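Local coordinates for protein SnoK (Streptomyces nogalater, PDB 5EPA) that acts as a non-heme iron, 2-oxoglutarate-dependent carbocyclase in nogalamycin biosynthesis, a member of the PhyH family of the cupin clan, at residues R34-V39 and Y166-H171. Sequence-based numbering, arbitrary orientation.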
ATOM      1  N   ARG A  34      12.611  -1.765  -9.974  1.00 30.59           N
ATOM      2  CA  ARG A  34      13.426  -0.527  -9.924  1.00 31.78           C
ATOM      3  C   ARG A  34      13.141   0.350 -11.102  1.00 31.94           C
ATOM      4  O   ARG A  34      13.095   1.556 -10.961  1.00 31.16           O
ATOM      5  CB  ARG A  34      14.924  -0.811  -9.874  1.00 33.52           C
ATOM      6  CG  ARG A  34      15.364  -1.688  -8.694  1.00 34.61           C
ATOM      7  CD  ARG A  34      15.796  -0.923  -7.467  1.00 35.13           C
ATOM      8  NE  ARG A  34      16.004  -1.800  -6.308  1.00 35.37           N
ATOM      9  CZ  ARG A  34      17.138  -2.431  -5.968  1.00 36.49           C
ATOM     10  NH1 ARG A  34      18.217  -2.376  -6.708  1.00 37.92           N
ATOM     11  NH2 ARG A  34      17.178  -3.147  -4.858  1.00 35.91           N
ATOM     12  N   GLU A  35      12.906  -0.256 -12.267  1.00 33.19           N
ATOM     13  CA  GLU A  35      12.650   0.525 -13.488  1.00 34.68           C
ATOM     14  C   GLU A  35      11.204   1.002 -13.609  1.00 32.34           C
ATOM     15  O   GLU A  35      10.945   2.121 -14.046  1.00 32.14           O
ATOM     16  CB  GLU A  35      13.034  -0.278 -14.736  1.00 37.79           C
ATOM     17  CG  GLU A  35      14.541  -0.515 -14.829  1.00 42.28           C
ATOM     18  CD  GLU A  35      14.953  -1.381 -16.018  1.00 46.49           C
ATOM     19  OE1 GLU A  35      14.023  -1.838 -16.759  1.00 53.04           O
ATOM     20  OE2 GLU A  35      16.188  -1.604 -16.206  1.00 47.05           O
ATOM     21  N   GLN A  36      10.270   0.142 -13.247  1.00 30.46           N
ATOM     22  CA  GLN A  36       8.834   0.406 -13.483  1.00 29.48           C
ATOM     23  C   GLN A  36       8.131   1.022 -12.288  1.00 28.05           C
ATOM     24  O   GLN A  36       7.111   1.688 -12.472  1.00 28.67           O
ATOM     25  CB  GLN A  36       8.088  -0.871 -13.926  1.00 29.32           C
ATOM     26  CG  GLN A  36       8.718  -1.621 -15.093  1.00 30.54           C
ATOM     27  CD  GLN A  36       8.708  -0.817 -16.377  1.00 32.64           C
ATOM     28  OE1 GLN A  36       7.729  -0.171 -16.698  1.00 33.30           O
ATOM     29  NE2 GLN A  36       9.790  -0.865 -17.116  1.00 33.62           N
ATOM     30  N   GLY A  37       8.663   0.828 -11.090  1.00 26.73           N
ATOM     31  CA  GLY A  37       8.067   1.404  -9.876  1.00 26.01           C
ATOM     32  C   GLY A  37       7.007   0.534  -9.172  1.00 25.29           C
ATOM     33  O   GLY A  37       6.418   0.933  -8.187  1.00 23.86           O
ATOM     34  N   TYR A  38       6.739  -0.628  -9.743  1.00 25.38           N
ATOM     35  CA  TYR A  38       5.856  -1.591  -9.171  1.00 24.81           C
ATOM     36  C   TYR A  38       6.308  -2.965  -9.661  1.00 24.85           C
ATOM     37  O   TYR A  38       7.025  -3.081 -10.652  1.00 26.22           O
ATOM     38  CB  TYR A  38       4.405  -1.319  -9.596  1.00 24.78           C
ATOM     39  CG  TYR A  38       4.139  -1.733 -11.020  1.00 26.15           C
ATOM     40  CD1 TYR A  38       4.494  -0.890 -12.101  1.00 27.17           C
ATOM     41  CD2 TYR A  38       3.574  -2.953 -11.321  1.00 26.58           C
ATOM     42  CE1 TYR A  38       4.270  -1.267 -13.434  1.00 27.58           C
ATOM     43  CE2 TYR A  38       3.332  -3.324 -12.657  1.00 27.10           C
ATOM     44  CZ  TYR A  38       3.704  -2.473 -13.695  1.00 27.82           C
ATOM     45  OH  TYR A  38       3.490  -2.852 -14.988  1.00 29.53           O
ATOM     46  N   VAL A  39       5.858  -4.011  -8.984  1.00 24.19           N
ATOM     47  CA  VAL A  39       6.047  -5.371  -9.465  1.00 24.25           C
ATOM     48  C   VAL A  39       5.068  -6.330  -8.830  1.00 23.99           C
ATOM     49  O   VAL A  39       4.804  -6.288  -7.627  1.00 22.96           O
ATOM     50  CB  VAL A  39       7.493  -5.877  -9.264  1.00 25.26           C
ATOM     51  CG1 VAL A  39       7.840  -6.098  -7.789  1.00 24.89           C
ATOM     52  CG2 VAL A  39       7.734  -7.155 -10.045  1.00 26.17           C
ATOM     53  N   TYR A 166      -1.265   1.044 -12.276  1.00 24.61           N
ATOM     54  CA  TYR A 166      -0.014   1.784 -12.008  1.00 24.36           C
ATOM     55  C   TYR A 166       0.453   2.507 -13.261  1.00 25.15           C
ATOM     56  O   TYR A 166       0.172   2.077 -14.371  1.00 25.53           O
ATOM     57  CB  TYR A 166       1.107   0.811 -11.580  1.00 24.17           C
ATOM     58  CG  TYR A 166       0.697  -0.077 -10.445  1.00 23.47           C
ATOM     59  CD1 TYR A 166       0.080  -1.284 -10.695  1.00 23.66           C
ATOM     60  CD2 TYR A 166       0.916   0.299  -9.111  1.00 23.02           C
ATOM     61  CE1 TYR A 166      -0.333  -2.100  -9.666  1.00 23.45           C
ATOM     62  CE2 TYR A 166       0.534  -0.540  -8.064  1.00 22.94           C
ATOM     63  CZ  TYR A 166      -0.092  -1.743  -8.353  1.00 23.04           C
ATOM     64  OH  TYR A 166      -0.549  -2.566  -7.351  1.00 22.79           O
ATOM     65  N   VAL A 167       1.104   3.647 -13.067  1.00 25.15           N
ATOM     66  CA  VAL A 167       1.743   4.351 -14.142  1.00 25.25           C
ATOM     67  C   VAL A 167       3.247   3.979 -14.124  1.00 25.58           C
ATOM     68  O   VAL A 167       4.013   4.491 -13.316  1.00 24.66           O
ATOM     69  CB  VAL A 167       1.547   5.864 -14.005  1.00 25.45           C
ATOM     70  CG1 VAL A 167       2.211   6.604 -15.165  1.00 26.31           C
ATOM     71  CG2 VAL A 167       0.074   6.200 -13.989  1.00 25.31           C
ATOM     72  N   PRO A 168       3.674   3.113 -15.072  1.00 26.26           N
ATOM     73  CA  PRO A 168       5.072   2.703 -15.154  1.00 26.51           C
ATOM     74  C   PRO A 168       6.074   3.864 -15.201  1.00 26.64           C
ATOM     75  O   PRO A 168       5.914   4.798 -15.973  1.00 27.11           O
ATOM     76  CB  PRO A 168       5.135   1.931 -16.476  1.00 27.13           C
ATOM     77  CG  PRO A 168       3.753   1.469 -16.694  1.00 26.99           C
ATOM     78  CD  PRO A 168       2.895   2.583 -16.207  1.00 26.46           C
ATOM     79  N   GLY A 169       7.101   3.783 -14.368  1.00 26.16           N
ATOM     80  CA  GLY A 169       8.179   4.782 -14.340  1.00 26.62           C
ATOM     81  C   GLY A 169       7.831   6.063 -13.607  1.00 26.12           C
ATOM     82  O   GLY A 169       8.658   6.948 -13.502  1.00 26.56           O
ATOM     83  N   SER A 170       6.620   6.164 -13.074  1.00 25.47           N
ATOM     84  CA  SER A 170       6.179   7.415 -12.470  1.00 25.72           C
ATOM     85  C   SER A 170       6.887   7.742 -11.137  1.00 25.90           C
ATOM     86  O   SER A 170       6.885   8.877 -10.673  1.00 26.79           O
ATOM     87  CB  SER A 170       4.670   7.419 -12.288  1.00 24.91           C
ATOM     88  OG  SER A 170       4.248   6.293 -11.539  1.00 24.51           O
ATOM     89  N   HIS A 171       7.487   6.750 -10.512  1.00 25.82           N
ATOM     90  CA  HIS A 171       8.338   6.984  -9.350  1.00 25.95           C
ATOM     91  C   HIS A 171       9.616   7.754  -9.624  1.00 28.05           C
ATOM     92  O   HIS A 171      10.264   8.224  -8.675  1.00 30.03           O
ATOM     93  CB  HIS A 171       8.706   5.663  -8.689  1.00 25.48           C
ATOM     94  CG  HIS A 171       9.572   4.772  -9.531  1.00 25.65           C
ATOM     95  ND1 HIS A 171       9.267   4.451 -10.840  1.00 25.44           N
ATOM     96  CD2 HIS A 171      10.692   4.080  -9.230  1.00 25.88           C
ATOM     97  CE1 HIS A 171      10.159   3.605 -11.303  1.00 25.92           C
ATOM     98  NE2 HIS A 171      11.054   3.387 -10.360  1.00 26.35           N
TER
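His171 reaches the C-terminal end of helix 27-36 with its NE2, which donates to Arg34 O at 2.8 Å; the N-H...O angle is 165° and the oxygen lies in the ring plane. Glu35 O meets the same edge at CE1 (3.2 Å), and Gly37 CA sits over one face, 3.4 Å from the ring centroid, a CH-pi contact. With chi1 at 66°, CG fits between the backbone N and carbonyl carbon of His171. Replacing His171 with an alanine would probably leave Arg34 O without this donor and open a gap against Gly37. Gly37 has positive phi where the helix stops, and a side chain there would run into the imidazole. Next along, Gly169 N donates almost straight to Gln36 O (2.8 Å), from a type II turn, Val167 to Ser170, whose Val167 O accepts from both Ser170 N and OG. Beyond it the Tyr38 and Tyr166 planes differ by only 2° but are offset, so the rings overlap little, each CB over the other's face. The contact thus joins the junction of helix 27-36 and edge strand 38-41, which pairs with strand 213-217, to the loop following strand 164-166, whose last residue, Tyr166, has its side chain about 4 Å from that of iron ligand His222.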